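Local coordinates for glycoside hydrolase family protein (Novosphingobium sp. PP1Y, PDB 6Q2F) that probably hydrolyses alpha-L-rhamnosidic bonds, releasing rhamnose from glycosides, and carries a bound sodium ion, at residues A[128-133]-A[477-482]; A[103-108]-A[457-462]; A[427-432]-A[436-441]; A[210-215]-A[531-536]. One frame throughout, in Å; residues are numbered along the deposited sequence.

Interaction 1: residues A[128-133]-A[477-482]; sequences LAIAAS and EHYIGM
Tyr479 lays its phenol along the backbone of Ala131, Ala132 and Ser133, and shows how one aromatic side chain can fasten a helix to the end of a strand. The hydroxyl donates to the carbonyl of Ala131, with Tyr479 OH and Ala131 O 2.6 Å apart. The bond is short but not directed at a lone pair, because the donor stands 42° out of the carbonyl plane. The same oxygen lies at the ring edge, 3.1 Å from Tyr479 CE2. Over one face, toward the rim, comes Ala132 O, and on the same side of the ring plane, farther round, Tyr479 CE1 is 3.8 Å from Ser133 C. Ile130 approaches from the opposite direction, its CD1 4.0 Å from Tyr479 CE2. With CG anti to the backbone N (chi1 178°), the tyrosine extends from its helix far enough to bring the hydroxyl to the strand.

Further out, Tyr475 OH bonds to Ala132 O, so the same helix grips two successive carbonyls. Pro134 and Trp143 pack on Tyr479, and Tyr483 meets its ring edge-to-face. Behind Ile130, backbone bonds to Ala499 and Leu501 tie the strand into the parallel barrel. The contact therefore pairs a buried hydroxyl with a carbonyl at the end of the strand, each meeting a polar need of the other, while the ring packs over the backbone beyond.

Interaction 2: residues A[103-108]-A[457-462]; sequences LVYMTP and PEATGL
Tyr105 and Ala459 meet where two loops approach each other: Tyr105 CD2 lies 3.5 Å from Ala459 CB, and the methyl comes at the ring obliquely. An extended first torsion (chi1 -179°) carries the ring of Tyr105 away from its turn toward Ala459. Met106, present as selenomethionine, folds CG over one face of the same ring, toward its rim.

Beside this pair, Val104 turns CG1 toward the other loop, 3.8 Å from Glu458 OE1, the two side chains crossing at about a right angle. Glu458 is bent at chi2 (82°), and its carboxylate doubles back to share a water with the turn. That water donates to Tyr105 O at 2.7 Å and to Glu458 OE1 at 3.0 Å, bridging the loops. Residues Val104 to Thr107 form a type II turn, whose Val104 O takes both the backbone N of Thr107 and Thr107 OG1, the latter 2.6 Å away and in the carbonyl plane on a lone pair.

Thr107 is also the N-cap of helix 108-124, whose Trp110 meets Tyr105 edge-to-face. Tyr105 further touches Tyr479 and Met482 of helix 469-487 and so sits between these two helices, while 457-462 belongs to the loop leading from strand 436-447 to helix 469-487.

Interaction 3: residues A[427-432]-A[436-441]; sequences WAAPKL and QHWRVL
Gln436 opens segment 436-441 beside Leu432: its carbonyl O lies 3.4 Å from Leu432 CD1, and Leu432 CB and Gln436 CB are 4.2 Å apart. His437 turns away, its ND1 bonded to Asp218. Trp438 then carries the contact. With CG anti to its own carbonyl carbon (chi1 -80°), the indole stands up between groups of 427-432 on both faces. Leu432 CD1 makes a CH-pi contact 3.6 Å from the centroid of the five-membered ring of Trp438. The opposite face receives Trp427 CH2 over its centre in a T-shaped stack, the planes at 79° and the six-membered centroids of Trp427 and Trp438 4.9 Å apart. In the ring plane, Trp438 NE1 donates to Pro430 O over 2.8 Å in an almost straight bond (178°), while Pro430 CG presses on Trp438 CZ2 at 3.4 Å. Replacing Trp438 by a leucine would probably leave Pro430 O without this donor and the edge of Trp427 without an aromatic face to rest on. Arg439 forms a salt bridge with Glu157, and Val440 returns inward, its CG2 4.2 Å from Trp427 CZ3.

The segments run roughly antiparallel, but the short, weakly bonded strand about 428-429 pairs with 164-165, and 436-447 with 151-160 and 206-217. They meet through side chains and one side-chain-to-backbone bond, without mutual backbone pairing, an arrangement resembling a beta arch.

Interaction 4: residues A[210-215]-A[531-536]; sequences GVLAFP and WLPALT
The strand around Leu212 runs past a turn of helical backbone without pairing with it, the CA atoms of Leu212 and Pro533 being 8.1 Å apart. Side chains fill the distance. Leu212 sends out CD1, which meets Leu532 CB at 3.7 Å and Pro533 CD at 4.0 Å, crossing both side chains at about a right angle. Two residues on, Phe214 holds CG between its backbone N and carbonyl carbon (chi1 49°), which brings the ring alongside proline: Phe214 CE2 is 3.8 Å from Pro533 CG, and the two slide past each other in opposite directions. A serine in place of Phe214 would probably strip the pyrrolidine of Pro533 of this apolar neighbour and open a gap between strand and turn.

The proline is itself held in place by its turn, since Pro533 O accepts from Thr536 OG1 at 2.8 Å and from Thr536 N. Leu443 and Arg439 of strand 436-447 touch Leu532 and Phe214 respectively, and Val407 of a loop also packs on Phe214. Between the two segments the touching groups are hydrocarbon throughout, and the contact depends on shape and exclusion of water, while several polar atoms of the turn, among them Pro533 O and Thr536 OG1, are bonded within it.

The four contacts form two pairs that are far apart in space although their segments interleave along the chain. Interactions 1 and 2 have centres 13 Å apart and touch directly, Met482 CE lying 3.6 Å from Tyr105 OH. Interactions 3 and 4 are equally close, and share a sheet: Leu441 N lies 2.6 Å from Leu212 O, a probable hydrogen bond, and Trp438 also packs against the chain at Phe214 and Pro215. Between the pairs the centres of interactions 1 and 3 are 52 Å apart. Interaction 1 approaches the metal, with the side chain of Ala131 about 10 Å from the sodium ion held by Asp503, Ser504, Glu583, Glu586 and Glu644.

Interaction 1: residues A[128-133]-A[477-482]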
loop_
_atom_site.group_PDB
_atom_site.type_symbol
_atom_site.label_atom_id
_atom_site.label_comp_id
_atom_site.label_asym_id
_atom_site.label_seq_id
_atom_site.Cartn_x
_atom_site.Cartn_y
_atom_site.Cartn_z
ATOM N N LEU A 128 8.790 12.376 16.824
ATOM C CA LEU A 128 9.507 12.650 15.583
ATOM C C LEU A 128 9.989 11.343 14.968
ATOM O O LEU A 128 10.607 10.522 15.652
ATOM C CB LEU A 128 10.685 13.593 15.833
ATOM C CG LEU A 128 11.636 13.801 14.653
ATOM C CD1 LEU A 128 10.889 14.361 13.443
ATOM C CD2 LEU A 128 12.777 14.738 15.038
ATOM N N ALA A 129 9.698 11.152 13.683
ATOM C CA ALA A 129 10.188 10.013 12.926
ATOM C C ALA A 129 11.035 10.472 11.744
ATOM O O ALA A 129 10.893 11.589 11.237
ATOM C CB ALA A 129 9.023 9.149 12.404
ATOM N N ILE A 130 11.921 9.581 11.307
ATOM C CA ILE A 130 12.696 9.768 10.086
ATOM C C ILE A 130 12.469 8.567 9.190
ATOM O O ILE A 130 12.084 7.492 9.643
ATOM C CB ILE A 130 14.199 9.943 10.368
ATOM C CG1 ILE A 130 14.736 8.699 11.109
ATOM C CG2 ILE A 130 14.412 11.196 11.169
ATOM C CD1 ILE A 130 16.271 8.715 11.282
ATOM N N ALA A 131 12.709 8.766 7.898
ATOM C CA ALA A 131 12.676 7.652 6.968
ATOM C C ALA A 131 13.935 6.803 7.136
ATOM O O ALA A 131 14.932 7.237 7.721
ATOM C CB ALA A 131 12.578 8.153 5.530
ATOM N N ALA A 132 13.882 5.581 6.602
ATOM C CA ALA A 132 14.976 4.621 6.744
ATOM C C ALA A 132 16.095 4.830 5.722
ATOM O O ALA A 132 16.987 3.991 5.621
ATOM C CB ALA A 132 14.428 3.187 6.660
ATOM N N SER A 133 16.076 5.926 4.968
ATOM C CA SER A 133 17.120 6.213 3.993
ATOM C C SER A 133 17.091 7.705 3.697
ATOM O O SER A 133 16.061 8.355 3.888
ATOM C CB SER A 133 16.912 5.418 2.692
ATOM O OG SER A 133 15.857 6.012 1.930
ATOM N N GLU A 477 22.651 0.354 10.952
ATOM C CA GLU A 477 23.439 0.841 12.080
ATOM C C GLU A 477 24.228 2.077 11.683
ATOM O O GLU A 477 24.294 3.050 12.442
ATOM C CB GLU A 477 24.369 -0.254 12.616
ATOM C CG GLU A 477 23.579 -1.342 13.383
ATOM C CD GLU A 477 24.452 -2.451 13.953
ATOM O OE1 GLU A 477 25.605 -2.618 13.495
ATOM O OE2 GLU A 477 23.962 -3.156 14.864
ATOM N N HIS A 478 24.802 2.072 10.481
ATOM C CA HIS A 478 25.512 3.248 10.003
ATOM C C HIS A 478 24.551 4.418 9.851
ATOM O O HIS A 478 24.852 5.541 10.267
ATOM C CB HIS A 478 26.194 2.953 8.668
ATOM C CG HIS A 478 27.044 4.081 8.179
ATOM N ND1 HIS A 478 26.552 5.097 7.387
ATOM C CD2 HIS A 478 28.341 4.378 8.414
ATOM C CE1 HIS A 478 27.519 5.962 7.139
ATOM N NE2 HIS A 478 28.616 5.548 7.748
ATOM N N TYR A 479 23.377 4.164 9.266
ATOM C CA TYR A 479 22.432 5.244 9.015
ATOM C C TYR A 479 21.993 5.881 10.322
ATOM O O TYR A 479 21.976 7.110 10.457
ATOM C CB TYR A 479 21.232 4.698 8.258
ATOM C CG TYR A 479 20.155 5.720 7.972
ATOM C CD1 TYR A 479 20.374 6.759 7.082
ATOM C CD2 TYR A 479 18.906 5.621 8.565
ATOM C CE1 TYR A 479 19.370 7.682 6.791
ATOM C CE2 TYR A 479 17.888 6.537 8.288
ATOM C CZ TYR A 479 18.133 7.571 7.399
ATOM O OH TYR A 479 17.139 8.478 7.129
ATOM N N ILE A 480 21.643 5.050 11.306
ATOM C CA ILE A 480 21.248 5.563 12.611
ATOM C C ILE A 480 22.396 6.337 13.252
ATOM O O ILE A 480 22.184 7.389 13.871
ATOM C CB ILE A 480 20.753 4.401 13.485
ATOM C CG1 ILE A 480 19.403 3.914 12.934
ATOM C CG2 ILE A 480 20.638 4.825 14.958
ATOM C CD1 ILE A 480 18.832 2.691 13.637
ATOM N N GLY A 481 23.633 5.853 13.073
ATOM C CA GLY A 481 24.798 6.605 13.533
ATOM C C GLY A 481 24.868 8.018 12.973
ATOM O O GLY A 481 25.252 8.951 13.677
HETATM N N MSE A 482 24.525 8.194 11.706
HETATM C CA MSE A 482 24.520 9.524 11.120
HETATM C C MSE A 482 23.537 10.445 11.833
HETATM O O MSE A 482 23.847 11.612 12.061
HETATM C CB MSE A 482 24.167 9.458 9.626
HETATM C CG MSE A 482 25.277 8.851 8.753
HETATM SE SE MSE A 482 24.587 8.225 7.046
HETATM C CE MSE A 482 23.300 9.668 6.684
#

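Interaction 2: residues A[103-108]-A[457-462]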
loop_
_atom_site.group_PDB
_atom_site.type_symbol
_atom_site.label_atom_id
_atom_site.label_comp_id
_atom_site.label_asym_id
_atom_site.label_seq_id
_atom_site.Cartn_x
_atom_site.Cartn_y
_atom_site.Cartn_z
ATOM N N LEU A 103 19.966 24.426 2.553
ATOM C CA LEU A 103 20.679 23.590 3.506
ATOM C C LEU A 103 20.872 22.220 2.876
ATOM O O LEU A 103 19.893 21.546 2.548
ATOM C CB LEU A 103 19.899 23.494 4.819
ATOM C CG LEU A 103 19.745 24.804 5.603
ATOM C CD1 LEU A 103 18.844 24.658 6.809
ATOM C CD2 LEU A 103 21.078 25.394 5.989
ATOM N N VAL A 104 22.130 21.818 2.687
ATOM C CA VAL A 104 22.446 20.568 2.002
ATOM C C VAL A 104 22.498 19.432 3.020
ATOM O O VAL A 104 23.183 19.529 4.050
ATOM C CB VAL A 104 23.766 20.693 1.225
ATOM C CG1 VAL A 104 24.169 19.347 0.611
ATOM C CG2 VAL A 104 23.597 21.757 0.133
ATOM N N TYR A 105 21.808 18.341 2.702
ATOM C CA TYR A 105 21.681 17.168 3.563
ATOM C C TYR A 105 23.000 16.764 4.219
ATOM O O TYR A 105 23.993 16.521 3.532
ATOM C CB TYR A 105 21.139 16.013 2.722
ATOM C CG TYR A 105 20.928 14.731 3.494
ATOM C CD1 TYR A 105 19.835 14.580 4.327
ATOM C CD2 TYR A 105 21.792 13.657 3.355
ATOM C CE1 TYR A 105 19.613 13.390 5.030
ATOM C CE2 TYR A 105 21.563 12.448 4.039
ATOM C CZ TYR A 105 20.483 12.349 4.875
ATOM O OH TYR A 105 20.271 11.195 5.564
HETATM N N MSE A 106 22.985 16.691 5.551
HETATM C CA MSE A 106 24.094 16.266 6.404
HETATM C C MSE A 106 25.305 17.205 6.470
HETATM O O MSE A 106 26.307 16.819 7.045
HETATM C CB MSE A 106 24.603 14.859 6.012
HETATM C CG MSE A 106 23.656 13.716 6.481
HETATM SE SE MSE A 106 23.471 13.555 8.428
HETATM C CE MSE A 106 21.730 12.623 8.516
ATOM N N THR A 107 25.227 18.409 5.895
ATOM C CA THR A 107 26.237 19.416 6.181
ATOM C C THR A 107 26.003 19.999 7.573
ATOM O O THR A 107 24.908 19.875 8.128
ATOM C CB THR A 107 26.208 20.545 5.156
ATOM O OG1 THR A 107 24.916 21.156 5.172
ATOM C CG2 THR A 107 26.535 20.021 3.755
ATOM N N PRO A 108 27.025 20.635 8.164
ATOM C CA PRO A 108 26.838 21.220 9.506
ATOM C C PRO A 108 25.560 22.029 9.685
ATOM O O PRO A 108 24.820 21.784 10.642
ATOM C CB PRO A 108 28.100 22.072 9.668
ATOM C CG PRO A 108 29.162 21.190 8.989
ATOM C CD PRO A 108 28.449 20.653 7.765
ATOM N N PRO A 457 23.061 13.621 -4.891
ATOM C CA PRO A 457 24.018 12.576 -5.294
ATOM C C PRO A 457 24.907 12.072 -4.171
ATOM O O PRO A 457 25.126 10.859 -4.077
ATOM C CB PRO A 457 24.830 13.272 -6.391
ATOM C CG PRO A 457 23.852 14.259 -6.985
ATOM C CD PRO A 457 23.056 14.762 -5.832
ATOM N N GLU A 458 25.378 12.952 -3.322
ATOM C CA GLU A 458 26.249 12.569 -2.233
ATOM C C GLU A 458 25.611 11.634 -1.223
ATOM O O GLU A 458 26.278 10.984 -0.495
ATOM C CB GLU A 458 26.774 13.795 -1.506
ATOM C CG GLU A 458 26.978 14.988 -2.397
ATOM C CD GLU A 458 25.708 15.761 -2.638
ATOM O OE1 GLU A 458 25.278 16.526 -1.757
ATOM O OE2 GLU A 458 25.151 15.596 -3.717
ATOM N N ALA A 459 24.304 11.625 -1.171
ATOM C CA ALA A 459 23.540 10.818 -0.230
ATOM C C ALA A 459 22.743 9.749 -0.955
ATOM O O ALA A 459 21.768 9.219 -0.409
ATOM C CB ALA A 459 22.607 11.708 0.596
ATOM N N THR A 460 23.118 9.475 -2.197
ATOM C CA THR A 460 22.459 8.516 -3.070
ATOM C C THR A 460 23.416 7.364 -3.309
ATOM O O THR A 460 24.587 7.593 -3.626
ATOM C CB THR A 460 22.084 9.162 -4.410
ATOM O OG1 THR A 460 21.033 10.106 -4.208
ATOM C CG2 THR A 460 21.616 8.116 -5.399
ATOM N N GLY A 461 22.927 6.141 -3.156
ATOM C CA GLY A 461 23.752 4.979 -3.427
ATOM C C GLY A 461 22.904 3.727 -3.388
ATOM O O GLY A 461 21.682 3.783 -3.260
ATOM N N LEU A 462 23.572 2.588 -3.475
ATOM C CA LEU A 462 22.871 1.327 -3.678
ATOM C C LEU A 462 21.867 1.035 -2.568
ATOM O O LEU A 462 22.161 1.198 -1.381
ATOM C CB LEU A 462 23.886 0.191 -3.765
ATOM C CG LEU A 462 24.841 0.320 -4.947
ATOM C CD1 LEU A 462 25.930 -0.756 -4.850
ATOM C CD2 LEU A 462 24.055 0.176 -6.255
HETATM O O HOH W 1 24.381 15.642 0.998
#

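Interaction 3: residues A[427-432]-A[436-441]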
loop_
_atom_site.group_PDB
_atom_site.type_symbol
_atom_site.label_atom_id
_atom_site.label_comp_id
_atom_site.label_asym_id
_atom_site.label_seq_id
_atom_site.Cartn_x
_atom_site.Cartn_y
_atom_site.Cartn_z
ATOM N N TRP A 427 38.250 -30.560 -15.081
ATOM C CA TRP A 427 37.224 -31.588 -15.019
ATOM C C TRP A 427 37.406 -32.619 -16.120
ATOM O O TRP A 427 37.666 -32.276 -17.273
ATOM C CB TRP A 427 35.829 -30.960 -15.109
ATOM C CG TRP A 427 34.699 -31.908 -14.945
ATOM C CD1 TRP A 427 34.564 -32.874 -13.989
ATOM C CD2 TRP A 427 33.500 -31.945 -15.725
ATOM N NE1 TRP A 427 33.365 -33.530 -14.147
ATOM C CE2 TRP A 427 32.693 -32.972 -15.205
ATOM C CE3 TRP A 427 33.035 -31.214 -16.824
ATOM C CZ2 TRP A 427 31.452 -33.287 -15.742
ATOM C CZ3 TRP A 427 31.805 -31.532 -17.358
ATOM C CH2 TRP A 427 31.029 -32.561 -16.819
ATOM N N ALA A 428 37.261 -33.885 -15.746
ATOM C CA ALA A 428 37.206 -34.976 -16.713
ATOM C C ALA A 428 35.735 -35.285 -16.960
ATOM O O ALA A 428 35.077 -35.930 -16.139
ATOM C CB ALA A 428 37.965 -36.197 -16.206
ATOM N N ALA A 429 35.217 -34.809 -18.089
ATOM C CA ALA A 429 33.809 -34.971 -18.417
ATOM C C ALA A 429 33.494 -36.445 -18.628
ATOM O O ALA A 429 33.970 -37.043 -19.600
ATOM C CB ALA A 429 33.454 -34.160 -19.662
ATOM N N PRO A 430 32.712 -37.068 -17.747
ATOM C CA PRO A 430 32.432 -38.498 -17.911
ATOM C C PRO A 430 31.736 -38.783 -19.233
ATOM O O PRO A 430 31.018 -37.943 -19.787
ATOM C CB PRO A 430 31.532 -38.839 -16.713
ATOM C CG PRO A 430 31.140 -37.552 -16.103
ATOM C CD PRO A 430 32.165 -36.535 -16.492
ATOM N N LYS A 431 31.993 -39.979 -19.752
ATOM C CA LYS A 431 31.394 -40.424 -21.000
ATOM C C LYS A 431 29.876 -40.502 -20.876
ATOM O O LYS A 431 29.328 -40.795 -19.812
ATOM C CB LYS A 431 31.959 -41.791 -21.387
ATOM C CG LYS A 431 32.228 -41.996 -22.864
ATOM C CD LYS A 431 33.061 -43.265 -23.083
ATOM C CE LYS A 431 33.248 -43.578 -24.567
ATOM N NZ LYS A 431 31.985 -44.052 -25.205
ATOM N N LEU A 432 29.198 -40.251 -21.982
ATOM C CA LEU A 432 27.749 -40.229 -22.018
ATOM C C LEU A 432 27.257 -41.152 -23.116
ATOM O O LEU A 432 28.003 -41.470 -24.048
ATOM C CB LEU A 432 27.220 -38.807 -22.271
ATOM C CG LEU A 432 27.325 -37.776 -21.148
ATOM C CD1 LEU A 432 27.112 -36.379 -21.698
ATOM C CD2 LEU A 432 26.314 -38.061 -20.049
ATOM N N GLN A 436 24.197 -37.315 -26.731
ATOM C CA GLN A 436 24.048 -36.676 -25.425
ATOM C C GLN A 436 25.367 -35.994 -25.091
ATOM O O GLN A 436 26.394 -36.672 -24.964
ATOM C CB GLN A 436 23.689 -37.712 -24.363
ATOM C CG GLN A 436 22.549 -37.342 -23.440
ATOM C CD GLN A 436 22.088 -38.522 -22.598
ATOM O OE1 GLN A 436 21.742 -39.576 -23.130
ATOM N NE2 GLN A 436 22.089 -38.349 -21.277
ATOM N N HIS A 437 25.357 -34.671 -24.949
ATOM C CA HIS A 437 26.562 -33.943 -24.569
ATOM C C HIS A 437 26.378 -33.258 -23.220
ATOM O O HIS A 437 25.298 -33.283 -22.617
ATOM C CB HIS A 437 26.963 -32.929 -25.649
ATOM C CG HIS A 437 26.009 -31.787 -25.815
ATOM N ND1 HIS A 437 24.889 -31.864 -26.615
ATOM C CD2 HIS A 437 26.034 -30.524 -25.322
ATOM C CE1 HIS A 437 24.252 -30.706 -26.589
ATOM N NE2 HIS A 437 24.928 -29.875 -25.814
ATOM N N TRP A 438 27.467 -32.663 -22.737
ATOM C CA TRP A 438 27.474 -31.972 -21.456
ATOM C C TRP A 438 27.150 -30.495 -21.630
ATOM O O TRP A 438 27.564 -29.859 -22.604
ATOM C CB TRP A 438 28.831 -32.115 -20.762
ATOM C CG TRP A 438 29.024 -33.424 -20.066
ATOM C CD1 TRP A 438 29.772 -34.487 -20.497
ATOM C CD2 TRP A 438 28.453 -33.816 -18.811
ATOM N NE1 TRP A 438 29.701 -35.515 -19.582
ATOM C CE2 TRP A 438 28.895 -35.129 -18.542
ATOM C CE3 TRP A 438 27.614 -33.187 -17.890
ATOM C CZ2 TRP A 438 28.524 -35.816 -17.390
ATOM C CZ3 TRP A 438 27.244 -33.874 -16.747
ATOM C CH2 TRP A 438 27.701 -35.172 -16.506
ATOM N N ARG A 439 26.502 -29.948 -20.631
ATOM C CA ARG A 439 26.233 -28.550 -20.585
ATOM C C ARG A 439 26.792 -28.083 -19.276
ATOM O O ARG A 439 26.504 -28.628 -18.263
ATOM C CB ARG A 439 24.765 -28.302 -20.633
ATOM C CG ARG A 439 24.393 -26.909 -21.017
ATOM C CD ARG A 439 23.104 -27.022 -21.749
ATOM N NE ARG A 439 22.329 -25.826 -21.677
ATOM C CZ ARG A 439 21.041 -25.781 -21.965
ATOM N NH1 ARG A 439 20.396 -26.871 -22.340
ATOM N NH2 ARG A 439 20.401 -24.628 -21.890
ATOM N N VAL A 440 27.599 -27.050 -19.336
ATOM C CA VAL A 440 28.199 -26.505 -18.161
ATOM C C VAL A 440 27.671 -25.106 -17.966
ATOM O O VAL A 440 27.782 -24.268 -18.815
ATOM C CB VAL A 440 29.709 -26.481 -18.267
ATOM C CG1 VAL A 440 30.327 -26.021 -16.977
ATOM C CG2 VAL A 440 30.208 -27.846 -18.641
ATOM N N LEU A 441 27.109 -24.897 -16.799
ATOM C CA LEU A 441 26.517 -23.652 -16.434
ATOM C C LEU A 441 27.328 -22.951 -15.383
ATOM O O LEU A 441 27.559 -23.478 -14.329
ATOM C CB LEU A 441 25.140 -23.965 -15.899
ATOM C CG LEU A 441 24.110 -22.903 -15.686
ATOM C CD1 LEU A 441 24.201 -21.901 -16.787
ATOM C CD2 LEU A 441 22.759 -23.544 -15.712
#

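Interaction 4: residues A[210-215]-A[531-536]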
loop_
_atom_site.group_PDB
_atom_site.type_symbol
_atom_site.label_atom_id
_atom_site.label_comp_id
_atom_site.label_asym_id
_atom_site.label_seq_id
_atom_site.Cartn_x
_atom_site.Cartn_y
_atom_site.Cartn_z
ATOM N N GLY A 210 28.334 -20.476 -8.574
ATOM C CA GLY A 210 28.741 -21.860 -8.674
ATOM C C GLY A 210 28.811 -22.296 -10.121
ATOM O O GLY A 210 28.497 -21.543 -11.043
ATOM N N VAL A 211 29.237 -23.545 -10.295
ATOM C CA VAL A 211 29.343 -24.171 -11.602
ATOM C C VAL A 211 28.595 -25.486 -11.545
ATOM O O VAL A 211 28.849 -26.315 -10.665
ATOM C CB VAL A 211 30.806 -24.391 -12.007
ATOM C CG1 VAL A 211 30.903 -24.864 -13.444
ATOM C CG2 VAL A 211 31.571 -23.102 -11.832
ATOM N N LEU A 212 27.666 -25.673 -12.467
ATOM C CA LEU A 212 26.892 -26.895 -12.556
ATOM C C LEU A 212 27.085 -27.488 -13.939
ATOM O O LEU A 212 27.221 -26.767 -14.930
ATOM C CB LEU A 212 25.406 -26.648 -12.302
ATOM C CG LEU A 212 25.065 -25.969 -10.981
ATOM C CD1 LEU A 212 23.601 -25.589 -10.986
ATOM C CD2 LEU A 212 25.416 -26.884 -9.788
ATOM N N ALA A 213 27.122 -28.810 -13.990
ATOM C CA ALA A 213 27.156 -29.530 -15.248
ATOM C C ALA A 213 26.070 -30.586 -15.215
ATOM O O ALA A 213 25.753 -31.145 -14.162
ATOM C CB ALA A 213 28.519 -30.174 -15.511
ATOM N N PHE A 214 25.496 -30.855 -16.381
ATOM C CA PHE A 214 24.427 -31.832 -16.479
ATOM C C PHE A 214 24.345 -32.305 -17.916
ATOM O O PHE A 214 24.640 -31.534 -18.837
ATOM C CB PHE A 214 23.090 -31.246 -16.015
ATOM C CG PHE A 214 22.764 -29.905 -16.619
ATOM C CD1 PHE A 214 22.067 -29.825 -17.812
ATOM C CD2 PHE A 214 23.152 -28.731 -15.994
ATOM C CE1 PHE A 214 21.755 -28.593 -18.379
ATOM C CE2 PHE A 214 22.843 -27.496 -16.555
ATOM C CZ PHE A 214 22.142 -27.432 -17.752
ATOM N N PRO A 215 23.982 -33.563 -18.139
ATOM C CA PRO A 215 23.858 -34.066 -19.507
ATOM C C PRO A 215 22.643 -33.472 -20.191
ATOM O O PRO A 215 21.645 -33.119 -19.557
ATOM C CB PRO A 215 23.704 -35.581 -19.324
ATOM C CG PRO A 215 24.125 -35.853 -17.897
ATOM C CD PRO A 215 23.774 -34.617 -17.139
ATOM N N TRP A 531 18.329 -27.876 -9.125
ATOM C CA TRP A 531 17.239 -27.165 -9.774
ATOM C C TRP A 531 17.636 -25.791 -10.296
ATOM O O TRP A 531 16.907 -25.230 -11.126
ATOM C CB TRP A 531 16.063 -27.034 -8.802
ATOM C CG TRP A 531 15.583 -28.375 -8.353
ATOM C CD1 TRP A 531 15.992 -29.065 -7.244
ATOM C CD2 TRP A 531 14.618 -29.207 -9.013
ATOM N NE1 TRP A 531 15.334 -30.271 -7.168
ATOM C CE2 TRP A 531 14.488 -30.385 -8.242
ATOM C CE3 TRP A 531 13.843 -29.066 -10.173
ATOM C CZ2 TRP A 531 13.618 -31.419 -8.596
ATOM C CZ3 TRP A 531 12.974 -30.087 -10.523
ATOM C CH2 TRP A 531 12.875 -31.255 -9.739
ATOM N N LEU A 532 18.781 -25.255 -9.869
ATOM C CA LEU A 532 19.217 -23.943 -10.345
ATOM C C LEU A 532 19.122 -23.756 -11.856
ATOM O O LEU A 532 18.787 -22.638 -12.279
ATOM C CB LEU A 532 20.651 -23.663 -9.875
ATOM C CG LEU A 532 20.834 -23.622 -8.357
ATOM C CD1 LEU A 532 22.265 -23.284 -7.999
ATOM C CD2 LEU A 532 19.874 -22.632 -7.720
ATOM N N PRO A 533 19.386 -24.760 -12.714
ATOM C CA PRO A 533 19.291 -24.498 -14.161
ATOM C C PRO A 533 17.930 -24.002 -14.601
ATOM O O PRO A 533 17.840 -23.302 -15.617
ATOM C CB PRO A 533 19.631 -25.859 -14.781
ATOM C CG PRO A 533 20.511 -26.502 -13.781
ATOM C CD PRO A 533 19.922 -26.112 -12.460
ATOM N N ALA A 534 16.869 -24.329 -13.858
ATOM C CA ALA A 534 15.544 -23.798 -14.166
ATOM C C ALA A 534 15.509 -22.282 -14.086
ATOM O O ALA A 534 14.746 -21.638 -14.815
ATOM C CB ALA A 534 14.506 -24.399 -13.216
ATOM N N LEU A 535 16.296 -21.694 -13.185
ATOM C CA LEU A 535 16.355 -20.239 -13.073
ATOM C C LEU A 535 16.912 -19.592 -14.332
ATOM O O LEU A 535 16.738 -18.380 -14.523
ATOM C CB LEU A 535 17.228 -19.834 -11.885
ATOM C CG LEU A 535 16.735 -20.231 -10.505
ATOM C CD1 LEU A 535 17.873 -20.178 -9.513
ATOM C CD2 LEU A 535 15.613 -19.278 -10.091
ATOM N N THR A 536 17.586 -20.365 -15.187
ATOM C CA THR A 536 18.152 -19.854 -16.426
ATOM C C THR A 536 17.401 -20.332 -17.662
ATOM O O THR A 536 17.856 -20.072 -18.777
ATOM C CB THR A 536 19.622 -20.259 -16.548
ATOM O OG1 THR A 536 19.697 -21.651 -16.874
ATOM C CG2 THR A 536 20.351 -20.019 -15.242
#